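Local coordinates for BH2163 protein (PDB 5C6O) that probably exports drugs and other foreign compounds across the cell membrane as a MATE-family antiporter, and is here bound to verapamil, at residues G29-A34 against M285-M290; G332-L337 against V368-G373; S21-A26 against M293-A298. All blocks are in the same frame, centred on the assembly; numbering follows the deposited sequence.

In the fold
All three contacts belong to a helical membrane protein of the MATE family. Contacts 1 and 3 lie 12 Å apart between centres and both use helix 25-44, contact 3 also taking in helix 18-23; Met30 joins them, its SD lying 3.8 Å from Gln297 OE1. Contact 1 is closest to the bound verapamil, which Met33 touches directly, whereas in contact 3 Met293 SD comes to 4.5 Å from C32 of the drug. Contact 2 lies farther out, its centre 16 Å from that of contact 1, and is reached through Met289 CE, 4.1 Å from Ile333 CD1. Contacts 2 and 3 do not touch, their nearest atoms being about 7 Å apart.

Contact 1: G29-A34 against M285-M290; sequences GMFVMA and MMFVMM. With 4YH ((2S)-2-(3,4-dimethoxyphenyl)-5-{[2-(3,4-dimethoxyphenyl)ethyl](methyl)amino}-2-(propan-2-yl)pentanenitrile), chain B.
Met30 and Ala34, one turn apart on helix 25-44, face Met290 and Phe287 with CA separations of 6.9 and 6.8 Å, the two segments running in opposite directions. Met30 and Met290 are antiparallel, each directed toward the other's backbone. Met30 SD lies 3.7 Å from Met290 CG, and the Met30 chain, extended beyond CG, runs on past Met290, so that its CE lies 3.7 Å from Met290 CA. Met290 is bent at its thioether, which brings its methyl in beside CB of Phe31, at the base of the ring; the exact place of the sulfur is doubtful.

The two phenylalanines extend in a common direction, flank to flank. Phe31 CE1 meets Phe287 CZ, and the rings touch rim to rim, neither covering the other's face, with planes at 76° and centroids 5.5 Å apart. Ala34 offers its CB to the methyl of Met286, 3.6 Å from CE; twofold bending of the Met286 chain carries that methyl to the helix. The touching side chains are all apolar.

Met33 points elsewhere and meets verapamil, its CE lying 3.4 Å from C29 of the isopropyl group. Helix 25-44 thus shows one flank to the drug and another to the 285-290 segment, an apolar methionine- and phenylalanine-lined interface that joins the two MatE sequence regions beside the ligand pocket of this probable transporter.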
loop_
_atom_site.group_PDB
_atom_site.type_symbol
_atom_site.label_atom_id
_atom_site.label_comp_id
_atom_site.label_asym_id
_atom_site.label_seq_id
_atom_site.Cartn_x
_atom_site.Cartn_y
_atom_site.Cartn_z
ATOM N N GLY A 29 -2.414 13.286 -0.876
ATOM C CA GLY A 29 -3.563 12.395 -1.091
ATOM C C GLY A 29 -3.522 11.128 -0.257
ATOM O O GLY A 29 -4.558 10.587 0.148
ATOM N N MET A 30 -2.306 10.660 -0.012
ATOM C CA MET A 30 -2.091 9.552 0.870
ATOM C C MET A 30 -2.757 9.920 2.158
ATOM O O MET A 30 -3.658 9.215 2.604
ATOM C CB MET A 30 -0.614 9.359 1.101
ATOM C CG MET A 30 -0.235 7.909 1.194
ATOM S SD MET A 30 1.495 7.758 1.653
ATOM C CE MET A 30 1.436 6.080 2.296
ATOM N N PHE A 31 -2.349 11.055 2.724
ATOM C CA PHE A 31 -2.900 11.524 3.983
ATOM C C PHE A 31 -4.411 11.678 3.972
ATOM O O PHE A 31 -5.125 11.260 4.908
ATOM C CB PHE A 31 -2.320 12.870 4.342
ATOM C CG PHE A 31 -3.116 13.572 5.385
ATOM C CD1 PHE A 31 -2.763 13.473 6.726
ATOM C CD2 PHE A 31 -4.267 14.283 5.034
ATOM C CE1 PHE A 31 -3.519 14.106 7.699
ATOM C CE2 PHE A 31 -5.030 14.908 6.000
ATOM C CZ PHE A 31 -4.652 14.822 7.336
ATOM N N VAL A 32 -4.869 12.350 2.925
ATOM C CA VAL A 32 -6.271 12.588 2.686
ATOM C C VAL A 32 -7.058 11.295 2.890
ATOM O O VAL A 32 -7.807 11.139 3.857
ATOM C CB VAL A 32 -6.439 13.135 1.257
ATOM C CG1 VAL A 32 -7.891 13.417 0.908
ATOM C CG2 VAL A 32 -5.621 14.400 1.130
ATOM N N MET A 33 -6.858 10.352 1.988
ATOM C CA MET A 33 -7.662 9.158 1.996
ATOM C C MET A 33 -7.625 8.547 3.382
ATOM O O MET A 33 -8.638 8.099 3.884
ATOM C CB MET A 33 -7.171 8.183 0.939
ATOM C CG MET A 33 -8.287 7.377 0.299
ATOM S SD MET A 33 -7.684 5.830 -0.415
ATOM C CE MET A 33 -6.779 5.126 0.983
ATOM N N ALA A 34 -6.463 8.575 4.016
ATOM C CA ALA A 34 -6.361 8.115 5.379
ATOM C C ALA A 34 -7.442 8.787 6.261
ATOM O O ALA A 34 -8.081 8.118 7.078
ATOM C CB ALA A 34 -4.957 8.344 5.909
ATOM N N MET A 285 -0.255 3.108 12.573
ATOM C CA MET A 285 0.953 2.606 11.974
ATOM C C MET A 285 1.021 3.282 10.575
ATOM O O MET A 285 1.808 4.223 10.369
ATOM C CB MET A 285 0.919 1.067 11.933
ATOM C CG MET A 285 2.285 0.387 11.876
ATOM S SD MET A 285 3.412 0.568 13.302
ATOM C CE MET A 285 4.054 -1.193 13.407
ATOM N N MET A 286 0.150 2.862 9.653
ATOM C CA MET A 286 0.071 3.435 8.291
ATOM C C MET A 286 0.107 4.966 8.242
ATOM O O MET A 286 0.801 5.558 7.396
ATOM C CB MET A 286 -1.201 2.964 7.573
ATOM C CG MET A 286 -1.253 3.335 6.091
ATOM S SD MET A 286 -2.777 4.154 5.554
ATOM C CE MET A 286 -2.368 5.900 5.831
ATOM N N PHE A 287 -0.662 5.598 9.129
ATOM C CA PHE A 287 -0.818 7.042 9.084
ATOM C C PHE A 287 0.516 7.729 9.218
ATOM O O PHE A 287 0.905 8.554 8.390
ATOM C CB PHE A 287 -1.728 7.562 10.176
ATOM C CG PHE A 287 -1.990 9.021 10.052
ATOM C CD1 PHE A 287 -3.210 9.477 9.571
ATOM C CD2 PHE A 287 -0.991 9.946 10.358
ATOM C CE1 PHE A 287 -3.445 10.836 9.427
ATOM C CE2 PHE A 287 -1.213 11.302 10.213
ATOM C CZ PHE A 287 -2.445 11.747 9.752
ATOM N N VAL A 288 1.221 7.397 10.276
ATOM C CA VAL A 288 2.567 7.890 10.376
ATOM C C VAL A 288 3.602 6.887 9.820
ATOM O O VAL A 288 4.775 6.857 10.184
ATOM C CB VAL A 288 2.806 8.563 11.744
ATOM C CG1 VAL A 288 3.762 7.775 12.643
ATOM C CG2 VAL A 288 3.184 10.035 11.522
ATOM N N MET A 289 3.140 6.085 8.879
ATOM C CA MET A 289 4.063 5.483 7.939
ATOM C C MET A 289 4.225 6.387 6.713
ATOM O O MET A 289 5.353 6.626 6.262
ATOM C CB MET A 289 3.638 4.064 7.554
ATOM C CG MET A 289 3.986 2.990 8.584
ATOM S SD MET A 289 5.741 2.770 8.967
ATOM C CE MET A 289 6.166 4.338 9.751
ATOM N N MET A 290 3.095 6.887 6.203
ATOM C CA MET A 290 3.035 7.901 5.125
ATOM C C MET A 290 4.284 8.774 4.835
ATOM O O MET A 290 4.981 8.530 3.858
ATOM C CB MET A 290 1.800 8.767 5.345
ATOM C CG MET A 290 1.743 10.054 4.525
ATOM S SD MET A 290 0.021 10.516 4.234
ATOM C CE MET A 290 -0.824 9.640 5.567
HETATM C C30 4YH B . -0.455 -1.906 3.128
HETATM O O19 4YH B . -0.165 -0.711 2.298
HETATM C C6 4YH B . -0.966 -0.643 1.191
HETATM C C5 4YH B . -2.275 -0.153 1.264
HETATM C C9 4YH B . -0.435 -1.065 -0.036
HETATM O O23 4YH B . 0.850 -1.555 -0.103
HETATM C C32 4YH B . 2.003 -0.517 0.275
HETATM C C13 4YH B . -1.238 -1.009 -1.176
HETATM C C11 4YH B . -2.545 -0.517 -1.078
HETATM C C2 4YH B . -3.107 -0.082 0.136
HETATM C C1 4YH B . -4.445 0.437 0.282
HETATM C C15 4YH B . -4.692 1.707 -0.620
HETATM C C29 4YH B . -6.160 2.183 -0.675
HETATM C C28 4YH B . -4.098 1.587 -2.041
HETATM C C3 4YH B . -4.517 0.912 1.654
HETATM N N4 4YH B . -4.593 1.328 2.775
HETATM C C22 4YH B . -5.507 -0.720 0.270
HETATM C C26 4YH B . -6.466 -0.846 -0.935
HETATM C C25 4YH B . -7.924 -0.584 -0.525
HETATM N N8 4YH B . -8.673 -1.747 -0.002
HETATM C C27 4YH B . -7.965 -3.041 -0.086
HETATM C C16 4YH B . -9.081 -1.438 1.378
HETATM C C21 4YH B . -10.370 -0.594 1.416
HETATM C C17 4YH B . -10.232 0.508 2.246
HETATM C C12 4YH B . -10.146 0.346 3.634
HETATM C C18 4YH B . -10.191 1.776 1.669
HETATM C C14 4YH B . -10.057 2.889 2.488
HETATM C C10 4YH B . -9.965 2.735 3.873
HETATM O O24 4YH B . -9.823 3.829 4.666
HETATM C C33 4YH B . -8.760 4.657 4.150
HETATM C C7 4YH B . -10.008 1.460 4.466
HETATM O O20 4YH B . -9.913 1.355 5.837
HETATM C C31 4YH B . -10.448 0.126 6.405
#

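Contact 2: G332-L337 against V368-G373; sequences GIFALL and VTFLIG
Phe334 and Thr369 mark the closest approach of the two backbones, their CA atoms 5.2 Å apart. With CG anti to the backbone N (chi1 174°), the ring of Phe334 reaches over to the 368-373 segment, where Thr369 CB sits at its edge, in plane. Phe370 adopts a different rotamer: at chi1 66° its CG stands between the backbone N and the carbonyl carbon, and the ring runs beside that of Phe334 in the same general direction. Centroids are 4.8 Å apart and the planes tilt by 32°, an oblique pairing. Phe334 CE1 lies 3.8 Å above one face of the Phe370 ring, toward the rim, and Leu371 CG lies over the rim of the opposite face.

Thr369 divides its branches. Its CG2 turns to the helix and meets Ile333 CG2 at 3.5 Å, the two side chains crossing at about a right angle, whereas OG1 is hydrogen-bonded to the carbonyl oxygen of Phe366. Its own backbone oxygen bonds to Ser330 OG.

The contact joins the end of helix 312-336 to the irregular segment before helix 374-377. Beyond it, Val368 packs on Pro424 and Asp427 of helix 424-439, and Ile333 on Pro291 and Met292 of helix 290-305.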
loop_
_atom_site.group_PDB
_atom_site.type_symbol
_atom_site.label_atom_id
_atom_site.label_comp_id
_atom_site.label_asym_id
_atom_site.label_seq_id
_atom_site.Cartn_x
_atom_site.Cartn_y
_atom_site.Cartn_z
ATOM N N GLY A 332 12.483 10.393 13.468
ATOM C CA GLY A 332 11.375 11.272 13.793
ATOM C C GLY A 332 10.223 10.480 14.345
ATOM O O GLY A 332 9.998 10.446 15.535
ATOM N N ILE A 333 9.489 9.840 13.460
ATOM C CA ILE A 333 8.430 8.973 13.871
ATOM C C ILE A 333 8.856 8.333 15.179
ATOM O O ILE A 333 8.189 8.531 16.185
ATOM C CB ILE A 333 8.095 7.968 12.759
ATOM C CG1 ILE A 333 7.262 8.677 11.669
ATOM C CG2 ILE A 333 7.340 6.782 13.324
ATOM C CD1 ILE A 333 7.486 8.200 10.244
ATOM N N PHE A 334 10.003 7.655 15.181
ATOM C CA PHE A 334 10.566 6.963 16.376
ATOM C C PHE A 334 10.395 7.637 17.740
ATOM O O PHE A 334 9.789 7.059 18.634
ATOM C CB PHE A 334 12.046 6.676 16.115
ATOM C CG PHE A 334 12.817 6.096 17.283
ATOM C CD1 PHE A 334 13.036 4.726 17.379
ATOM C CD2 PHE A 334 13.425 6.930 18.221
ATOM C CE1 PHE A 334 13.799 4.197 18.414
ATOM C CE2 PHE A 334 14.186 6.405 19.257
ATOM C CZ PHE A 334 14.381 5.035 19.351
ATOM N N ALA A 335 10.958 8.834 17.899
ATOM C CA ALA A 335 10.814 9.623 19.125
ATOM C C ALA A 335 9.365 9.995 19.336
ATOM O O ALA A 335 8.799 9.695 20.374
ATOM C CB ALA A 335 11.670 10.879 19.087
ATOM N N LEU A 336 8.738 10.626 18.353
ATOM C CA LEU A 336 7.346 10.995 18.520
ATOM C C LEU A 336 6.463 9.763 18.680
ATOM O O LEU A 336 5.275 9.866 18.959
ATOM C CB LEU A 336 6.859 11.875 17.371
ATOM C CG LEU A 336 6.045 13.027 17.968
ATOM C CD1 LEU A 336 6.947 14.241 18.149
ATOM C CD2 LEU A 336 4.814 13.376 17.139
ATOM N N LEU A 337 7.058 8.596 18.507
ATOM C CA LEU A 337 6.351 7.365 18.726
ATOM C C LEU A 337 6.775 6.812 20.081
ATOM O O LEU A 337 6.351 5.733 20.479
ATOM C CB LEU A 337 6.623 6.391 17.579
ATOM C CG LEU A 337 5.872 5.068 17.475
ATOM C CD1 LEU A 337 5.437 4.696 16.063
ATOM C CD2 LEU A 337 6.799 4.014 18.039
ATOM N N VAL A 368 13.248 0.507 16.914
ATOM C CA VAL A 368 13.551 -0.190 15.655
ATOM C C VAL A 368 13.243 0.775 14.505
ATOM O O VAL A 368 14.003 0.888 13.552
ATOM C CB VAL A 368 12.682 -1.445 15.432
ATOM C CG1 VAL A 368 13.537 -2.565 14.861
ATOM C CG2 VAL A 368 11.974 -1.890 16.709
ATOM N N THR A 369 12.105 1.457 14.631
ATOM C CA THR A 369 11.628 2.542 13.764
ATOM C C THR A 369 12.709 3.352 13.062
ATOM O O THR A 369 12.701 3.520 11.840
ATOM C CB THR A 369 10.852 3.574 14.610
ATOM O OG1 THR A 369 10.033 2.912 15.585
ATOM C CG2 THR A 369 10.003 4.481 13.727
ATOM N N PHE A 370 13.605 3.895 13.869
ATOM C CA PHE A 370 14.684 4.735 13.413
ATOM C C PHE A 370 15.608 4.017 12.386
ATOM O O PHE A 370 16.274 4.670 11.582
ATOM C CB PHE A 370 15.445 5.150 14.651
ATOM C CG PHE A 370 16.114 4.007 15.315
ATOM C CD1 PHE A 370 17.356 4.156 15.888
ATOM C CD2 PHE A 370 15.527 2.763 15.296
ATOM C CE1 PHE A 370 17.994 3.078 16.455
ATOM C CE2 PHE A 370 16.150 1.680 15.851
ATOM C CZ PHE A 370 17.386 1.835 16.435
ATOM N N LEU A 371 15.638 2.684 12.406
ATOM C CA LEU A 371 16.343 1.895 11.390
ATOM C C LEU A 371 15.444 1.364 10.299
ATOM O O LEU A 371 15.826 0.475 9.535
ATOM C CB LEU A 371 16.992 0.686 12.018
ATOM C CG LEU A 371 18.223 0.917 12.863
ATOM C CD1 LEU A 371 19.018 -0.377 12.810
ATOM C CD2 LEU A 371 19.053 2.084 12.351
ATOM N N ILE A 372 14.225 1.865 10.254
ATOM C CA ILE A 372 13.281 1.374 9.286
ATOM C C ILE A 372 13.331 2.250 8.091
ATOM O O ILE A 372 12.890 1.836 7.029
ATOM C CB ILE A 372 11.845 1.356 9.825
ATOM C CG1 ILE A 372 11.375 -0.105 9.997
ATOM C CG2 ILE A 372 10.923 2.160 8.902
ATOM C CD1 ILE A 372 10.341 -0.351 11.088
ATOM N N GLY A 373 13.854 3.459 8.275
ATOM C CA GLY A 373 14.014 4.407 7.171
ATOM C C GLY A 373 14.642 3.825 5.908
ATOM O O GLY A 373 14.058 3.886 4.826
#

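Contact 3: S21-A26 against M293-A298; sequences SLSIPA and MGIMQA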
loop_
_atom_site.group_PDB
_atom_site.type_symbol
_atom_site.label_atom_id
_atom_site.label_comp_id
_atom_site.label_asym_id
_atom_site.label_seq_id
_atom_site.Cartn_x
_atom_site.Cartn_y
_atom_site.Cartn_z
ATOM N N SER A 21 9.073 18.240 -4.950
ATOM C CA SER A 21 7.820 18.317 -5.667
ATOM C C SER A 21 7.175 16.952 -5.802
ATOM O O SER A 21 5.970 16.838 -5.664
ATOM C CB SER A 21 8.011 18.925 -7.048
ATOM O OG SER A 21 6.899 18.632 -7.876
ATOM N N LEU A 22 7.968 15.920 -6.075
ATOM C CA LEU A 22 7.410 14.574 -6.284
ATOM C C LEU A 22 6.799 13.874 -5.056
ATOM O O LEU A 22 5.704 13.292 -5.108
ATOM C CB LEU A 22 8.458 13.665 -6.919
ATOM C CG LEU A 22 8.028 13.329 -8.325
ATOM C CD1 LEU A 22 8.170 11.832 -8.563
ATOM C CD2 LEU A 22 6.581 13.762 -8.502
ATOM N N SER A 23 7.568 13.894 -3.985
ATOM C CA SER A 23 7.111 13.480 -2.732
ATOM C C SER A 23 5.739 14.130 -2.485
ATOM O O SER A 23 4.714 13.501 -2.772
ATOM C CB SER A 23 8.115 13.963 -1.726
ATOM O OG SER A 23 8.056 15.379 -1.714
ATOM N N ILE A 24 5.698 15.381 -2.011
ATOM C CA ILE A 24 4.506 15.831 -1.258
ATOM C C ILE A 24 3.141 15.462 -1.819
ATOM O O ILE A 24 2.206 15.223 -1.049
ATOM C CB ILE A 24 4.512 17.316 -0.898
ATOM C CG1 ILE A 24 4.168 18.172 -2.114
ATOM C CG2 ILE A 24 5.835 17.682 -0.293
ATOM C CD1 ILE A 24 2.676 18.272 -2.404
ATOM N N PRO A 25 2.998 15.441 -3.152
ATOM C CA PRO A 25 1.697 15.024 -3.633
ATOM C C PRO A 25 1.306 13.693 -3.016
ATOM O O PRO A 25 0.200 13.566 -2.488
ATOM C CB PRO A 25 1.917 14.876 -5.122
ATOM C CG PRO A 25 2.970 15.877 -5.418
ATOM C CD PRO A 25 3.897 15.807 -4.256
ATOM N N ALA A 26 2.221 12.721 -3.062
ATOM C CA ALA A 26 2.052 11.479 -2.328
ATOM C C ALA A 26 1.572 11.928 -0.997
ATOM O O ALA A 26 0.375 11.839 -0.704
ATOM C CB ALA A 26 3.375 10.745 -2.174
ATOM N N MET A 293 6.458 6.363 3.348
ATOM C CA MET A 293 5.834 5.909 2.112
ATOM C C MET A 293 5.903 6.970 1.008
ATOM O O MET A 293 6.309 6.684 -0.132
ATOM C CB MET A 293 4.385 5.537 2.394
ATOM C CG MET A 293 4.222 4.225 3.107
ATOM S SD MET A 293 4.424 2.808 1.996
ATOM C CE MET A 293 5.806 1.946 2.755
ATOM N N GLY A 294 5.517 8.195 1.376
ATOM C CA GLY A 294 5.362 9.303 0.439
ATOM C C GLY A 294 6.685 9.647 -0.174
ATOM O O GLY A 294 6.792 9.779 -1.390
ATOM N N ILE A 295 7.692 9.768 0.682
ATOM C CA ILE A 295 9.064 9.989 0.253
ATOM C C ILE A 295 9.525 8.868 -0.674
ATOM O O ILE A 295 10.153 9.130 -1.709
ATOM C CB ILE A 295 10.019 10.104 1.465
ATOM C CG1 ILE A 295 9.756 11.400 2.250
ATOM C CG2 ILE A 295 11.480 10.019 1.038
ATOM C CD1 ILE A 295 9.800 12.675 1.426
ATOM N N MET A 296 9.214 7.625 -0.307
ATOM C CA MET A 296 9.500 6.511 -1.191
ATOM C C MET A 296 8.935 6.806 -2.604
ATOM O O MET A 296 9.678 6.956 -3.585
ATOM C CB MET A 296 8.947 5.203 -0.604
ATOM C CG MET A 296 9.495 3.952 -1.273
ATOM S SD MET A 296 8.241 2.798 -1.879
ATOM C CE MET A 296 7.478 3.617 -3.291
ATOM N N GLN A 297 7.619 6.949 -2.680
ATOM C CA GLN A 297 6.922 7.065 -3.955
ATOM C C GLN A 297 7.361 8.246 -4.775
ATOM O O GLN A 297 6.898 8.429 -5.885
ATOM C CB GLN A 297 5.426 7.181 -3.717
ATOM C CG GLN A 297 4.813 6.003 -2.979
ATOM C CD GLN A 297 3.575 6.398 -2.204
ATOM O OE1 GLN A 297 3.560 7.416 -1.506
ATOM N NE2 GLN A 297 2.526 5.594 -2.320
ATOM N N ALA A 298 8.214 9.070 -4.192
ATOM C CA ALA A 298 8.852 10.133 -4.924
ATOM C C ALA A 298 9.972 9.543 -5.807
ATOM O O ALA A 298 10.136 9.927 -6.969
ATOM C CB ALA A 298 9.383 11.185 -3.962
#
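Ser23 and Ala26 meet Ala298 and Gly294 in a close antiparallel packing of small residues, an arrangement that lets predicted transmembrane segments of this MATE-family protein come together almost backbone to backbone. The CA atoms of Ser23 and Ala298 are 4.4 Å apart, and those of Ala26 and Gly294 4.8 Å. The segment around Pro25 joins helices 18-23 and 25-44, and residues of both flank the partner helix 290-305.

Apolar contacts carry most of the interface. Ala26 CB sits over the backbone of Gly294, 3.6 Å from its CA, where no side chain intervenes. Ala298 CB packs alongside Ser23, 3.8 Å from its CB, and Leu22 CB is 4.0 Å from the same methyl. Ile295 starts away from the 21-26 segment, but its tip curls back to place CD1 3.8 Å from Ser23 CB; farther along, this side chain touches Val325 and Phe329 of helix 312-336.

Among the polar groups, Ser23 OG, folded back at chi1 67° over its own main chain, bonds to the carbonyl oxygens of Arg20 and Leu19. Gln297 lies extended beyond CG along the helix flank. As modelled, its OE1 faces Met293 O, acceptor to acceptor, so the rotation of the amide is uncertain; the same OE1 approaches Ala26 CB to 3.4 Å.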